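Local coordinates for phosphate-binding protein PstS (Borrelia burgdorferi, PDB 4N13) that binds inorganic phosphate with micromolar affinity and serves as the solute-binding component of the PstSACB ABC transporter that imports phosphate, at residues D87-I92 with I184-L189; N101-N106 with S204-Y209; L107-N112 with K150-H155. All blocks are in the same frame, centred on the assembly; numbering follows the deposited sequence.

Contact 1 (D87-I92 with I184-L189); sequences DALIFI and IGYIGL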
ATOM      1  N   ASP A  87       1.474  -3.099   1.338  1.00  8.49           N
ATOM      2  CA  ASP A  87       0.129  -2.574   1.499  1.00  9.66           C
ATOM      3  C   ASP A  87      -0.464  -2.485   0.108  1.00  9.00           C
ATOM      4  O   ASP A  87      -0.292  -1.488  -0.612  1.00  9.37           O
ATOM      5  CB  ASP A  87       0.220  -1.202   2.172  1.00 12.35           C
ATOM      6  CG  ASP A  87      -1.082  -0.473   2.185  1.00 18.60           C
ATOM      7  OD1 ASP A  87      -2.119  -1.149   2.109  1.00 20.40           O
ATOM      8  OD2 ASP A  87      -1.060   0.777   2.288  1.00 23.43           O
ATOM      9  N   ALA A  88      -1.148  -3.549  -0.280  1.00  8.73           N
ATOM     10  CA  ALA A  88      -1.680  -3.693  -1.631  1.00  8.32           C
ATOM     11  C   ALA A  88      -3.147  -3.329  -1.729  1.00  7.15           C
ATOM     12  O   ALA A  88      -3.915  -3.545  -0.789  1.00  8.27           O
ATOM     13  CB  ALA A  88      -1.471  -5.125  -2.130  1.00 10.13           C
ATOM     14  N   LEU A  89      -3.534  -2.813  -2.885  1.00  6.63           N
ATOM     15  CA  LEU A  89      -4.942  -2.514  -3.175  1.00  7.63           C
ATOM     16  C   LEU A  89      -5.356  -3.245  -4.429  1.00  7.07           C
ATOM     17  O   LEU A  89      -4.534  -3.489  -5.327  1.00  8.16           O
ATOM     18  CB  LEU A  89      -5.178  -1.016  -3.348  1.00  9.47           C
ATOM     19  CG  LEU A  89      -4.862  -0.230  -2.080  1.00 12.26           C
ATOM     20  CD1 LEU A  89      -3.417   0.293  -2.109  1.00 15.46           C
ATOM     21  CD2 LEU A  89      -5.887   0.850  -1.885  1.00 16.99           C
ATOM     22  N   ILE A  90      -6.644  -3.560  -4.489  1.00  5.59           N
ATOM     23  CA  ILE A  90      -7.215  -4.304  -5.594  1.00  4.88           C
ATOM     24  C   ILE A  90      -8.470  -3.585  -6.073  1.00  4.72           C
ATOM     25  O   ILE A  90      -9.088  -2.812  -5.335  1.00  5.95           O
ATOM     26  CB  ILE A  90      -7.537  -5.755  -5.168  1.00  6.44           C
ATOM     27  CG1 ILE A  90      -8.682  -5.802  -4.158  1.00  6.55           C
ATOM     28  CG2 ILE A  90      -6.282  -6.385  -4.585  1.00  8.76           C
ATOM     29  CD1 ILE A  90      -9.035  -7.208  -3.663  1.00  9.09           C
ATOM     30  N   PHE A  91      -8.792  -3.808  -7.331  1.00  5.27           N
ATOM     31  CA  PHE A  91      -9.942  -3.193  -7.970  1.00  5.65           C
ATOM     32  C   PHE A  91     -11.055  -4.214  -8.156  1.00  5.09           C
ATOM     33  O   PHE A  91     -10.829  -5.321  -8.668  1.00  6.84           O
ATOM     34  CB  PHE A  91      -9.517  -2.561  -9.289  1.00  6.19           C
ATOM     35  CG  PHE A  91      -8.792  -1.264  -9.075  1.00  7.71           C
ATOM     36  CD1 PHE A  91      -9.490  -0.069  -9.114  1.00  8.43           C
ATOM     37  CD2 PHE A  91      -7.460  -1.231  -8.723  1.00 10.38           C
ATOM     38  CE1 PHE A  91      -8.858   1.148  -8.867  1.00 10.81           C
ATOM     39  CE2 PHE A  91      -6.823  -0.001  -8.463  1.00 11.81           C
ATOM     40  CZ  PHE A  91      -7.537   1.163  -8.556  1.00 10.68           C
ATOM     41  N   ILE A  92     -12.243  -3.839  -7.721  1.00  5.94           N
ATOM     42  CA  ILE A  92     -13.412  -4.695  -7.793  1.00  6.38           C
ATOM     43  C   ILE A  92     -14.474  -4.044  -8.661  1.00  6.48           C
ATOM     44  O   ILE A  92     -14.584  -2.807  -8.727  1.00  7.29           O
ATOM     45  CB  ILE A  92     -13.998  -5.025  -6.406  1.00  7.33           C
ATOM     46  CG1 ILE A  92     -14.280  -3.774  -5.585  1.00  8.66           C
ATOM     47  CG2 ILE A  92     -13.026  -5.942  -5.650  1.00  8.42           C
ATOM     48  CD1 ILE A  92     -15.130  -4.040  -4.369  1.00  9.14           C
ATOM     49  N   ILE A 184     -17.039   0.287 -10.424  1.00  5.78           N
ATOM     50  CA  ILE A 184     -15.669  -0.088 -10.112  1.00  5.09           C
ATOM     51  C   ILE A 184     -15.228   0.717  -8.886  1.00  5.84           C
ATOM     52  O   ILE A 184     -15.478   1.926  -8.799  1.00  6.36           O
ATOM     53  CB  ILE A 184     -14.699   0.129 -11.318  1.00  6.67           C
ATOM     54  CG1 ILE A 184     -13.270  -0.275 -10.938  1.00  6.89           C
ATOM     55  CG2 ILE A 184     -14.751   1.568 -11.855  1.00  7.19           C
ATOM     56  CD1 ILE A 184     -12.334  -0.312 -12.127  1.00  7.85           C
ATOM     57  N   GLY A 185     -14.546   0.047  -7.965  1.00  5.55           N
ATOM     58  CA  GLY A 185     -13.965   0.669  -6.789  1.00  5.81           C
ATOM     59  C   GLY A 185     -12.664  -0.005  -6.409  1.00  5.17           C
ATOM     60  O   GLY A 185     -12.260  -0.984  -7.047  1.00  6.26           O
ATOM     61  N   TYR A 186     -12.023   0.491  -5.356  1.00  5.91           N
ATOM     62  CA  TYR A 186     -10.785  -0.107  -4.874  1.00  6.22           C
ATOM     63  C   TYR A 186     -10.812  -0.326  -3.384  1.00  6.64           C
ATOM     64  O   TYR A 186     -11.381   0.459  -2.634  1.00  6.48           O
ATOM     65  CB  TYR A 186      -9.554   0.716  -5.245  1.00  6.70           C
ATOM     66  CG  TYR A 186      -9.572   2.183  -4.862  1.00  6.72           C
ATOM     67  CD1 TYR A 186      -9.149   2.598  -3.602  1.00  7.52           C
ATOM     68  CD2 TYR A 186      -9.992   3.149  -5.754  1.00  6.50           C
ATOM     69  CE1 TYR A 186      -9.151   3.922  -3.256  1.00  7.65           C
ATOM     70  CE2 TYR A 186      -9.995   4.489  -5.401  1.00  6.88           C
ATOM     71  CZ  TYR A 186      -9.570   4.868  -4.140  1.00  7.78           C
ATOM     72  OH  TYR A 186      -9.517   6.189  -3.753  1.00  8.48           O
ATOM     73  N   ILE A 187     -10.212  -1.436  -2.972  1.00  5.72           N
ATOM     74  CA  ILE A 187     -10.165  -1.870  -1.580  1.00  5.66           C
ATOM     75  C   ILE A 187      -8.802  -2.456  -1.247  1.00  5.58           C
ATOM     76  O   ILE A 187      -8.070  -2.875  -2.131  1.00  6.23           O
ATOM     77  CB  ILE A 187     -11.279  -2.921  -1.257  1.00  7.04           C
ATOM     78  CG1 ILE A 187     -11.106  -4.169  -2.123  1.00  7.44           C
ATOM     79  CG2 ILE A 187     -12.658  -2.311  -1.396  1.00  7.49           C
ATOM     80  CD1 ILE A 187     -12.157  -5.257  -1.889  1.00  9.29           C
ATOM     81  N   GLY A 188      -8.491  -2.508   0.036  1.00  5.85           N
ATOM     82  CA  GLY A 188      -7.298  -3.203   0.465  1.00  6.10           C
ATOM     83  C   GLY A 188      -7.366  -4.677   0.156  1.00  5.97           C
ATOM     84  O   GLY A 188      -8.434  -5.294   0.198  1.00  6.89           O
ATOM     85  N   LEU A 189      -6.203  -5.267  -0.093  1.00  6.74           N
ATOM     86  CA  LEU A 189      -6.096  -6.682  -0.395  1.00  6.92           C
ATOM     87  C   LEU A 189      -6.768  -7.564   0.664  1.00  8.04           C
ATOM     88  O   LEU A 189      -7.294  -8.639   0.345  1.00  9.38           O
ATOM     89  CB  LEU A 189      -4.615  -7.056  -0.512  1.00  7.11           C
ATOM     90  CG  LEU A 189      -4.287  -8.525  -0.737  1.00  8.54           C
ATOM     91  CD1 LEU A 189      -4.861  -9.018  -2.071  1.00 10.58           C
ATOM     92  CD2 LEU A 189      -2.768  -8.695  -0.673  1.00 11.01           C
TER

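Contact 2 (N101-N106 with S204-Y209); sequences NITEEN and SVNSTY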
ATOM      1  N   ASN A 101      -9.677  -7.863 -17.014  1.00  8.70           N
ATOM      2  CA  ASN A 101      -8.328  -7.339 -16.986  1.00  8.37           C
ATOM      3  C   ASN A 101      -8.285  -5.894 -17.438  1.00  8.84           C
ATOM      4  O   ASN A 101      -9.088  -5.486 -18.272  1.00 10.60           O
ATOM      5  CB  ASN A 101      -7.448  -8.145 -17.941  1.00  9.02           C
ATOM      6  CG  ASN A 101      -6.006  -7.662 -17.952  1.00  8.40           C
ATOM      7  OD1 ASN A 101      -5.310  -7.718 -16.937  1.00  8.39           O
ATOM      8  ND2 ASN A 101      -5.555  -7.147 -19.095  1.00 10.21           N
ATOM      9  N   ILE A 102      -7.331  -5.137 -16.912  1.00  8.26           N
ATOM     10  CA  ILE A 102      -7.151  -3.763 -17.330  1.00  9.01           C
ATOM     11  C   ILE A 102      -5.678  -3.416 -17.189  1.00  8.07           C
ATOM     12  O   ILE A 102      -4.994  -3.912 -16.298  1.00  8.64           O
ATOM     13  CB  ILE A 102      -8.049  -2.806 -16.506  1.00  9.89           C
ATOM     14  CG1 ILE A 102      -8.110  -1.431 -17.163  1.00 11.81           C
ATOM     15  CG2 ILE A 102      -7.611  -2.751 -15.053  1.00 10.24           C
ATOM     16  CD1 ILE A 102      -9.274  -0.639 -16.754  1.00 13.03           C
ATOM     17  N   THR A 103      -5.163  -2.594 -18.099  1.00  8.44           N
ATOM     18  CA  THR A 103      -3.802  -2.096 -17.948  1.00  8.96           C
ATOM     19  C   THR A 103      -3.793  -0.942 -16.944  1.00  7.45           C
ATOM     20  O   THR A 103      -4.818  -0.266 -16.738  1.00  8.99           O
ATOM     21  CB  THR A 103      -3.240  -1.573 -19.273  1.00  9.73           C
ATOM     22  OG1 THR A 103      -4.075  -0.519 -19.746  1.00 10.43           O
ATOM     23  CG2 THR A 103      -3.135  -2.676 -20.313  1.00 11.75           C
ATOM     24  N   GLU A 104      -2.634  -0.684 -16.348  1.00  9.06           N
ATOM     25  CA  GLU A 104      -2.506   0.454 -15.451  1.00  9.52           C
ATOM     26  C   GLU A 104      -2.886   1.754 -16.131  1.00 10.03           C
ATOM     27  O   GLU A 104      -3.521   2.607 -15.522  1.00  9.66           O
ATOM     28  CB  GLU A 104      -1.081   0.562 -14.912  1.00 13.28           C
ATOM     29  CG  GLU A 104      -0.807  -0.319 -13.702  1.00 14.20           C
ATOM     30  CD  GLU A 104       0.569  -0.076 -13.183  1.00 16.10           C
ATOM     31  OE1 GLU A 104       1.491  -0.585 -13.829  1.00 14.25           O
ATOM     32  OE2 GLU A 104       0.727   0.615 -12.159  1.00 19.20           O
ATOM     33  N   GLU A 105      -2.469   1.910 -17.381  1.00  9.06           N
ATOM     34  CA  GLU A 105      -2.762   3.124 -18.119  1.00  9.38           C
ATOM     35  C   GLU A 105      -4.269   3.342 -18.243  1.00  8.80           C
ATOM     36  O   GLU A 105      -4.774   4.445 -17.992  1.00 10.02           O
ATOM     37  CB  GLU A 105      -2.130   3.091 -19.502  1.00 10.69           C
ATOM     38  CG  GLU A 105      -2.286   4.407 -20.251  1.00 13.32           C
ATOM     39  CD  GLU A 105      -1.254   5.485 -19.880  1.00 15.90           C
ATOM     40  OE1 GLU A 105      -1.506   6.662 -20.202  1.00 21.19           O
ATOM     41  OE2 GLU A 105      -0.201   5.178 -19.274  1.00 15.20           O
ATOM     42  N   ASN A 106      -4.997   2.304 -18.645  1.00  8.69           N
ATOM     43  CA  ASN A 106      -6.432   2.455 -18.806  1.00  8.71           C
ATOM     44  C   ASN A 106      -7.143   2.618 -17.471  1.00  8.63           C
ATOM     45  O   ASN A 106      -8.121   3.370 -17.361  1.00  9.22           O
ATOM     46  CB  ASN A 106      -7.021   1.306 -19.620  1.00  9.57           C
ATOM     47  CG  ASN A 106      -6.750   1.454 -21.095  1.00 11.80           C
ATOM     48  OD1 ASN A 106      -6.551   2.557 -21.579  1.00 14.87           O
ATOM     49  ND2 ASN A 106      -6.751   0.355 -21.815  1.00 14.22           N
ATOM     50  N   SER A 204      -7.709  -8.395 -12.747  1.00  6.18           N
ATOM     51  CA  SER A 204      -6.261  -8.428 -12.941  1.00  6.59           C
ATOM     52  C   SER A 204      -5.808  -7.089 -13.505  1.00  6.34           C
ATOM     53  O   SER A 204      -6.574  -6.387 -14.196  1.00  6.64           O
ATOM     54  CB  SER A 204      -5.837  -9.592 -13.853  1.00  7.66           C
ATOM     55  OG  SER A 204      -6.398  -9.513 -15.149  1.00  8.23           O
ATOM     56  N   VAL A 205      -4.576  -6.719 -13.173  1.00  5.84           N
ATOM     57  CA  VAL A 205      -3.977  -5.467 -13.625  1.00  5.76           C
ATOM     58  C   VAL A 205      -2.710  -5.832 -14.387  1.00  6.17           C
ATOM     59  O   VAL A 205      -1.846  -6.554 -13.876  1.00  6.72           O
ATOM     60  CB  VAL A 205      -3.656  -4.540 -12.431  1.00  7.98           C
ATOM     61  CG1 VAL A 205      -2.985  -3.255 -12.903  1.00  9.23           C
ATOM     62  CG2 VAL A 205      -4.923  -4.209 -11.673  1.00  8.99           C
ATOM     63  N   ASN A 206      -2.616  -5.397 -15.634  1.00  6.60           N
ATOM     64  CA  ASN A 206      -1.496  -5.785 -16.509  1.00  6.74           C
ATOM     65  C   ASN A 206      -1.407  -7.317 -16.543  1.00  6.95           C
ATOM     66  O   ASN A 206      -0.316  -7.884 -16.438  1.00  7.60           O
ATOM     67  CB  ASN A 206      -0.148  -5.213 -16.054  1.00  6.80           C
ATOM     68  CG  ASN A 206      -0.156  -3.731 -15.871  1.00  8.11           C
ATOM     69  OD1 ASN A 206      -0.909  -3.002 -16.505  1.00  8.71           O
ATOM     70  ND2 ASN A 206       0.767  -3.262 -15.052  1.00 12.43           N
ATOM     71  N   SER A 207      -2.561  -7.975 -16.667  1.00  6.77           N
ATOM     72  CA  SER A 207      -2.637  -9.430 -16.771  1.00  7.82           C
ATOM     73  C   SER A 207      -2.140 -10.154 -15.537  1.00  7.24           C
ATOM     74  O   SER A 207      -1.835 -11.335 -15.602  1.00 10.39           O
ATOM     75  CB  SER A 207      -1.913  -9.933 -18.018  1.00  9.89           C
ATOM     76  OG  SER A 207      -2.554  -9.448 -19.179  1.00 13.04           O
ATOM     77  N   THR A 208      -2.162  -9.468 -14.409  1.00  6.84           N
ATOM     78  CA  THR A 208      -1.627  -9.998 -13.170  1.00  7.29           C
ATOM     79  C   THR A 208      -2.658  -9.917 -12.048  1.00  6.84           C
ATOM     80  O   THR A 208      -3.148  -8.837 -11.734  1.00  7.10           O
ATOM     81  CB  THR A 208      -0.375  -9.215 -12.731  1.00  7.82           C
ATOM     82  OG1 THR A 208       0.534  -9.088 -13.824  1.00  9.12           O
ATOM     83  CG2 THR A 208       0.314  -9.892 -11.549  1.00  8.75           C
ATOM     84  N   TYR A 209      -2.988 -11.057 -11.450  1.00  8.24           N
ATOM     85  CA  TYR A 209      -3.811 -11.055 -10.261  1.00  7.71           C
ATOM     86  C   TYR A 209      -2.955 -10.778  -9.047  1.00  8.71           C
ATOM     87  O   TYR A 209      -1.798 -11.203  -8.997  1.00  9.68           O
ATOM     88  CB  TYR A 209      -4.540 -12.388 -10.103  1.00  8.68           C
ATOM     89  CG  TYR A 209      -5.711 -12.492 -11.048  1.00  8.33           C
ATOM     90  CD1 TYR A 209      -6.885 -11.779 -10.814  1.00  9.01           C
ATOM     91  CD2 TYR A 209      -5.635 -13.268 -12.193  1.00  8.95           C
ATOM     92  CE1 TYR A 209      -7.940 -11.846 -11.679  1.00 10.69           C
ATOM     93  CE2 TYR A 209      -6.696 -13.353 -13.061  1.00 10.32           C
ATOM     94  CZ  TYR A 209      -7.857 -12.643 -12.796  1.00 10.55           C
ATOM     95  OH  TYR A 209      -8.944 -12.711 -13.654  1.00 13.13           O
TER

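Contact 3 (L107-N112 with K150-H155); sequences LAKILN and KIFKTH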
ATOM      1  N   LEU A 107      -6.647   1.933 -16.450  1.00  8.64           N
ATOM      2  CA  LEU A 107      -7.206   2.078 -15.126  1.00  8.66           C
ATOM      3  C   LEU A 107      -7.070   3.532 -14.637  1.00  8.06           C
ATOM      4  O   LEU A 107      -8.023   4.110 -14.098  1.00  9.03           O
ATOM      5  CB  LEU A 107      -6.507   1.102 -14.192  1.00  9.44           C
ATOM      6  CG  LEU A 107      -7.031   1.034 -12.760  1.00 11.03           C
ATOM      7  CD1 LEU A 107      -8.501   0.693 -12.691  1.00 10.95           C
ATOM      8  CD2 LEU A 107      -6.241  -0.019 -11.999  1.00 11.62           C
ATOM      9  N   ALA A 108      -5.894   4.116 -14.830  1.00  8.57           N
ATOM     10  CA  ALA A 108      -5.674   5.504 -14.445  1.00  8.84           C
ATOM     11  C   ALA A 108      -6.602   6.450 -15.194  1.00  8.27           C
ATOM     12  O   ALA A 108      -7.065   7.432 -14.632  1.00  9.11           O
ATOM     13  CB  ALA A 108      -4.241   5.885 -14.675  1.00  9.46           C
ATOM     14  N   LYS A 109      -6.897   6.155 -16.456  1.00  8.19           N
ATOM     15  CA  LYS A 109      -7.805   6.976 -17.239  1.00  8.75           C
ATOM     16  C   LYS A 109      -9.257   6.807 -16.787  1.00  7.78           C
ATOM     17  O   LYS A 109     -10.057   7.729 -16.936  1.00  9.68           O
ATOM     18  CB  LYS A 109      -7.646   6.639 -18.724  1.00  9.85           C
ATOM     19  CG  LYS A 109      -6.357   7.172 -19.330  1.00 11.02           C
ATOM     20  CD  LYS A 109      -6.177   6.671 -20.761  1.00 14.10           C
ATOM     21  CE  LYS A 109      -4.938   7.245 -21.399  1.00 15.95           C
ATOM     22  NZ  LYS A 109      -4.808   6.800 -22.806  1.00 18.26           N
ATOM     23  N   ILE A 110      -9.633   5.652 -16.228  1.00  8.24           N
ATOM     24  CA  ILE A 110     -10.964   5.541 -15.592  1.00  8.12           C
ATOM     25  C   ILE A 110     -10.969   6.426 -14.339  1.00  8.24           C
ATOM     26  O   ILE A 110     -11.899   7.202 -14.090  1.00  9.50           O
ATOM     27  CB  ILE A 110     -11.323   4.074 -15.244  1.00  8.44           C
ATOM     28  CG1 ILE A 110     -11.524   3.272 -16.527  1.00 10.32           C
ATOM     29  CG2 ILE A 110     -12.534   4.023 -14.333  1.00  9.09           C
ATOM     30  CD1 ILE A 110     -11.728   1.793 -16.328  1.00 11.91           C
ATOM     31  N   LEU A 111      -9.901   6.336 -13.565  1.00  8.07           N
ATOM     32  CA  LEU A 111      -9.823   7.061 -12.311  1.00  8.48           C
ATOM     33  C   LEU A 111      -9.843   8.566 -12.476  1.00  7.82           C
ATOM     34  O   LEU A 111     -10.373   9.253 -11.603  1.00  9.19           O
ATOM     35  CB  LEU A 111      -8.583   6.630 -11.515  1.00 10.57           C
ATOM     36  CG  LEU A 111      -8.580   5.181 -11.067  1.00 14.37           C
ATOM     37  CD1 LEU A 111      -7.240   4.790 -10.483  1.00 16.81           C
ATOM     38  CD2 LEU A 111      -9.650   4.980 -10.058  1.00 15.42           C
ATOM     39  N   ASN A 112      -9.234   9.072 -13.550  1.00  8.29           N
ATOM     40  CA  ASN A 112      -9.179  10.507 -13.763  1.00  9.77           C
ATOM     41  C   ASN A 112     -10.272  11.022 -14.687  1.00 10.26           C
ATOM     42  O   ASN A 112     -10.330  12.215 -14.955  1.00 11.95           O
ATOM     43  CB  ASN A 112      -7.788  10.958 -14.236  1.00 10.37           C
ATOM     44  CG  ASN A 112      -7.654  11.035 -15.732  1.00 11.39           C
ATOM     45  OD1 ASN A 112      -8.269  10.269 -16.481  1.00 11.07           O
ATOM     46  ND2 ASN A 112      -6.822  11.967 -16.186  1.00 12.39           N
ATOM     47  N   LYS A 150       1.759   8.907 -11.243  1.00 14.56           N
ATOM     48  CA  LYS A 150       2.778   8.260 -12.065  1.00 15.07           C
ATOM     49  C   LYS A 150       2.393   8.216 -13.538  1.00 15.33           C
ATOM     50  O   LYS A 150       3.247   8.332 -14.408  1.00 18.38           O
ATOM     51  CB  LYS A 150       3.078   6.857 -11.549  1.00 17.68           C
ATOM     52  CG  LYS A 150       3.648   6.884 -10.137  1.00 19.96           C
ATOM     53  CD  LYS A 150       4.342   5.598  -9.757  1.00 22.08           C
ATOM     54  CE  LYS A 150       4.801   5.634  -8.320  1.00 23.63           C
ATOM     55  NZ  LYS A 150       5.539   4.401  -7.953  1.00 25.53           N
ATOM     56  N   ILE A 151       1.104   8.076 -13.824  1.00 12.86           N
ATOM     57  CA  ILE A 151       0.675   7.928 -15.210  1.00 12.60           C
ATOM     58  C   ILE A 151       0.572   9.278 -15.927  1.00 11.24           C
ATOM     59  O   ILE A 151       0.862   9.370 -17.117  1.00 12.50           O
ATOM     60  CB  ILE A 151      -0.687   7.182 -15.297  1.00 14.56           C
ATOM     61  CG1 ILE A 151      -0.563   5.696 -14.939  1.00 20.80           C
ATOM     62  CG2 ILE A 151      -1.298   7.333 -16.671  1.00 16.45           C
ATOM     63  CD1 ILE A 151       0.296   4.922 -15.846  1.00 23.17           C
ATOM     64  N   PHE A 152       0.127  10.302 -15.211  1.00 10.67           N
ATOM     65  CA  PHE A 152      -0.158  11.603 -15.817  1.00 10.22           C
ATOM     66  C   PHE A 152       0.918  12.634 -15.508  1.00 11.65           C
ATOM     67  O   PHE A 152       1.460  12.672 -14.412  1.00 13.82           O
ATOM     68  CB  PHE A 152      -1.530  12.092 -15.364  1.00 12.38           C
ATOM     69  CG  PHE A 152      -2.637  11.186 -15.796  1.00 11.85           C
ATOM     70  CD1 PHE A 152      -3.363  10.449 -14.879  1.00 11.25           C
ATOM     71  CD2 PHE A 152      -2.924  11.025 -17.138  1.00 12.73           C
ATOM     72  CE1 PHE A 152      -4.356   9.588 -15.285  1.00 12.30           C
ATOM     73  CE2 PHE A 152      -3.932  10.169 -17.550  1.00 13.67           C
ATOM     74  CZ  PHE A 152      -4.644   9.448 -16.616  1.00 13.88           C
ATOM     75  N   LYS A 153       1.202  13.482 -16.482  1.00 14.92           N
ATOM     76  CA  LYS A 153       2.291  14.434 -16.382  1.00 16.74           C
ATOM     77  C   LYS A 153       1.972  15.633 -15.495  1.00 17.12           C
ATOM     78  O   LYS A 153       2.833  16.113 -14.760  1.00 19.54           O
ATOM     79  CB  LYS A 153       2.655  14.920 -17.787  1.00 19.14           C
ATOM     80  CG  LYS A 153       3.903  15.769 -17.830  1.00 20.57           C
ATOM     81  CD  LYS A 153       4.306  16.149 -19.252  1.00 22.95           C
ATOM     82  CE  LYS A 153       3.387  17.218 -19.804  1.00 25.03           C
ATOM     83  NZ  LYS A 153       3.765  17.667 -21.172  1.00 25.61           N
ATOM     84  N   THR A 154       0.742  16.122 -15.566  1.00 16.94           N
ATOM     85  CA  THR A 154       0.380  17.370 -14.898  1.00 18.26           C
ATOM     86  C   THR A 154      -0.531  17.157 -13.699  1.00 18.23           C
ATOM     87  O   THR A 154      -1.250  16.165 -13.616  1.00 16.75           O
ATOM     88  CB  THR A 154      -0.327  18.343 -15.860  1.00 19.34           C
ATOM     89  OG1 THR A 154      -1.632  17.843 -16.166  1.00 19.39           O
ATOM     90  CG2 THR A 154       0.484  18.528 -17.144  1.00 20.02           C
ATOM     91  N   HIS A 155      -0.517  18.112 -12.780  1.00 19.12           N
ATOM     92  CA  HIS A 155      -1.366  18.030 -11.597  1.00 19.12           C
ATOM     93  C   HIS A 155      -2.840  17.981 -11.981  1.00 18.21           C
ATOM     94  O   HIS A 155      -3.600  17.221 -11.398  1.00 18.40           O
ATOM     95  CB  HIS A 155      -1.110  19.209 -10.650  1.00 24.13           C
ATOM     96  CG  HIS A 155       0.243  19.186 -10.013  1.00 28.29           C
ATOM     97  ND1 HIS A 155       0.604  18.249  -9.070  1.00 30.97           N
ATOM     98  CD2 HIS A 155       1.321  19.990 -10.176  1.00 30.15           C
ATOM     99  CE1 HIS A 155       1.850  18.470  -8.686  1.00 31.62           C
ATOM    100  NE2 HIS A 155       2.307  19.520  -9.344  1.00 31.29           N
TER

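Contact 1 (D87-I92 with I184-L189)
Ile-90 and Ile-187 meet as a hydrogen-bonded pair of antiparallel strands, and their ethyl branches slant across each other, locking together at CG1 of Ile-90 and CG1 of Ile-187, 3.6 Å apart. Both carry CG1 between backbone N and carbonyl carbon (chi1 68° and 61°), which stands the two branches up from the sheet as neighbouring ridges. Ile-92 closes one flank, its CG2 lying 3.9 Å from CD1 of Ile-187; on the other, CD1 of Leu-189 fits against CG2 of Ile-90 at 3.9 Å. Opposite Ile-92 stands Gly-185, where the isoleucine's CG1 lies against the glycine carbonyl O. The reverse face is aromatic: CB of Tyr-186 sits over the face of the Phe-91 ring, a CH-pi contact 3.9 Å from the centroid, and the two oblique rings lean side by side, planes at 56°. Between the two faces the ladder is regular, Ile-90 N to Ile-187 O (2.8 Å) and Ile-92 N to Gly-185 O (2.9 Å) each answered by a return bond; just past the end of strand 183-188, Leu-189 N bonds Ala-88 O from above the carbonyl plane. Helix 170-179 packs on the isoleucine face; helices 104-111 and 138-151 cover the aromatic one, where Leu-89 touches Ser-139, probably a phosphate ligand, as in related proteins. Strand 80-93 also pairs with 201-205 and 223-230, and 183-188 with 129-133.

Contact 2 (N101-N106 with S204-Y209)
A short parallel strand pair at the margin of the sheet, running straight into a helix N-terminus on one side and a type I' turn on the other, is reinforced by two asparagine side chains: Asn-101 grips the turn and Asn-206 grips the helix start. OD1 of Asn-101 accepts two bonds, one from Ser-204 OG at 2.8 Å that links strand to strand, the other from Ser-207 N at 2.8 Å that ties in the turn spanning Val-205 to Thr-208; the Ser-204 hydroxyl also meets Thr-100 O. CG anti to the backbone N (chi1 -179°) carries the amide across to them. Between the strands, Ile-102 N donates to Ser-204 O, and Asn-206 N returns a bond to Ile-102 O at 2.9 Å. The amide of Asn-206 then works with both ends: OD1 receives Glu-104 N at 2.9 Å, while ND2, with its partner in the amide plane, reaches OE1 of Glu-104 at 3.0 Å on the anti side, though 31° out of the carboxylate plane. Beside this pair of bonds CG of Glu-104 touches CG1 of Val-205. Thr-103, at the N-cap, accepts Asn-106 N through OG1. Ile-102 packs against Leu-107 and Ile-110 of helix 104-111, Glu-104 reaches Leu-147 of helix 138-151, and strand 201-205 continues the sheet to strand 80-93.

Contact 3 (L107-N112 with K150-H155)
The last turns of two neighbouring helices, 104-111 and 138-151, come together at the protein surface, where the ring of Phe-152 wedges beside the end of the first helix. Asn-112 lies flat over one face of that ring: its amide plane and the ring plane are only 9° apart, a stacked pair, with ND2 of Asn-112 3.4 Å from CZ of Phe-152 and displaced toward the rim. What fixes the amide's rotation is a pair of bonds to neighbouring backbone, ND2 donating to Glu-157 O and OD1 accepting from Glu-114 N, so that the ring is met by a flat group whose two polar ends are already engaged. On the opposite face of the ring, CG2 of Ile-151 sits over the centre, and the aromatic plane is thus sandwiched between the residue just before it and the amide across the contact.

Both helices belong to the same lobe of a class II periplasmic binding protein, packing on the side of the sheet that carries Phe-91, and Phe-152 is where the backbone of helix 138-151 turns extended. From there CG lies anti to the carbonyl carbon (chi1 -62°), which turns the ring toward the first helix. Its edge faces Ala-108, whose carbonyl O lies in the ring plane 3.5 Å from CE1 of Phe-152, and CG of Lys-109 also lies at the edge, 3.9 Å from CZ of Phe-152. The methyl of Ala-108 fills the corner between ring and helix, with CB 3.8 Å from CE1 of Phe-152 and 3.7 Å from CG1 of Ile-151.

After strands 12-18, 40-45 and 63-66 and their helices, the chain enters strand 80-93, whose residues 87-92 wait for strand 183-188 to close contact 1. It next forms strand 101-102 and helix 104-111, which supply the first halves of contacts 2 and 3. The end of helix 138-151 and the loop after it close contact 3 first, nested within the loops of both other contacts. Contact 1 closes at 184-189, and contact 2 last, at 204-209, so that contacts 1 and 2 cross. Helix 104-111 joins contacts 2 and 3, and Leu-107 and Leu-111 of contact 3 pack on Phe-91 of contact 1. Sheet, sheet margin and helical layer are thereby tied into one lobe.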